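Local coordinates for Non-catalytic protein 1 (Piromyces equi, PDB 1WCU) that probably binds plant cell-wall polysaccharides as a non-catalytic family 29 carbohydrate-binding module of an anaerobic fungus, at residues A[119-122]-A[123-127]. Sequence-based numbering, arbitrary orientation.
Sequences VQDG and PASNI
Asp121 and Ser125 meet round a local turn at the surface of the module, where strand 116-121 gives way to the loop leading into strand 129-137. The chain reverses in a type I beta turn from Asp121 to Ala124, closed by Ala124 N donating to Asp121 O over 3.2 Å. Gly122 and Pro123 occupy its two corners. Glycine suits the first, a helical conformation just before a proline, where Pro123 CD would crowd a beta carbon; proline's phi of -69° is compatible with the second, and its missing N-H costs no turn bond. With CG anti to the backbone N (chi1 -174°), Asp121 OD2 accepts from Ser125 OG at 2.7 Å on its syn lone pair, and from Ser125 N at 3.0 Å, this second donor standing above the carboxylate plane. A water also donates to Asp121 OD2, at 2.8 Å, and bridges it to Ile127 O. Asp121 OD1 lies 3.2 Å from Pro123 CD and is hydrogen-bonded to Thr72 OG1 in a neighbouring loop, so both oxygens help fix the carboxylate's rotation. Ser125 suits its place because its short hydroxyl can give to Asp121 while Ser125 OG receives from Ile127 N at 3.1 Å. An alanine in place of Asp121 would probably leave Ser125 N and OG without their shared acceptor and Thr72 OG1 without its carboxylate partner, so that the loop beyond the turn is less firmly held. The arrangement is a type I beta turn followed by an ST turn, tied together by one aspartate, in a loop linking the two antiparallel sheets of a beta-sandwich.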
# COMPACT_ATOMS: atom_id res chain seq x y z
N VAL A 119 4.02 1.36 -2.30
CA VAL A 119 4.06 2.75 -1.80
C VAL A 119 5.47 3.22 -2.08
O VAL A 119 6.42 2.52 -1.75
CB VAL A 119 3.74 2.86 -0.30
CG1 VAL A 119 3.72 4.32 0.15
CG2 VAL A 119 2.37 2.23 -0.01
N GLN A 120 5.62 4.39 -2.70
CA GLN A 120 6.90 4.83 -3.24
C GLN A 120 7.14 6.32 -2.98
O GLN A 120 6.21 7.13 -3.10
CB GLN A 120 6.94 4.50 -4.75
CG GLN A 120 8.28 4.50 -5.38
CD GLN A 120 8.36 3.67 -6.68
OE1 GLN A 120 7.35 3.26 -7.29
NE2 GLN A 120 9.57 3.43 -7.09
N ASP A 121 8.37 6.66 -2.61
CA ASP A 121 8.78 8.05 -2.32
C ASP A 121 9.16 8.82 -3.57
O ASP A 121 10.27 8.69 -4.06
CB ASP A 121 9.97 8.04 -1.34
CG ASP A 121 10.37 9.41 -0.88
OD1 ASP A 121 9.62 10.39 -1.11
OD2 ASP A 121 11.39 9.49 -0.17
N GLY A 122 8.26 9.67 -4.06
CA GLY A 122 8.47 10.34 -5.34
C GLY A 122 9.67 11.26 -5.39
O GLY A 122 10.47 11.18 -6.33
N PRO A 123 9.80 12.15 -4.40
CA PRO A 123 10.98 13.01 -4.34
C PRO A 123 12.33 12.38 -4.02
O PRO A 123 13.31 13.12 -3.97
CB PRO A 123 10.64 14.02 -3.24
CG PRO A 123 9.18 13.96 -3.11
CD PRO A 123 8.80 12.54 -3.39
N ALA A 124 12.41 11.07 -3.78
CA ALA A 124 13.67 10.42 -3.40
C ALA A 124 14.33 11.18 -2.24
O ALA A 124 15.47 11.62 -2.32
CB ALA A 124 14.60 10.32 -4.60
N SER A 125 13.58 11.28 -1.15
CA SER A 125 13.87 12.19 -0.04
C SER A 125 14.59 11.59 1.16
O SER A 125 15.06 12.33 2.02
CB SER A 125 12.55 12.78 0.48
OG SER A 125 11.78 11.79 1.14
N ASN A 126 14.59 10.26 1.27
CA ASN A 126 15.14 9.58 2.44
C ASN A 126 14.42 9.97 3.74
O ASN A 126 14.97 9.77 4.83
CB ASN A 126 16.67 9.85 2.56
CG ASN A 126 17.38 8.92 3.53
OD1 ASN A 126 17.25 7.68 3.51
ND2 ASN A 126 18.18 9.53 4.40
N ILE A 127 13.17 10.43 3.61
CA ILE A 127 12.33 10.84 4.76
C ILE A 127 11.34 9.72 5.08
O ILE A 127 10.73 9.18 4.17
CB ILE A 127 11.52 12.11 4.41
CG1 ILE A 127 12.48 13.32 4.31
CG2 ILE A 127 10.42 12.40 5.44
CD1 ILE A 127 11.82 14.57 3.82
O HOH W 1 11.64 7.71 1.98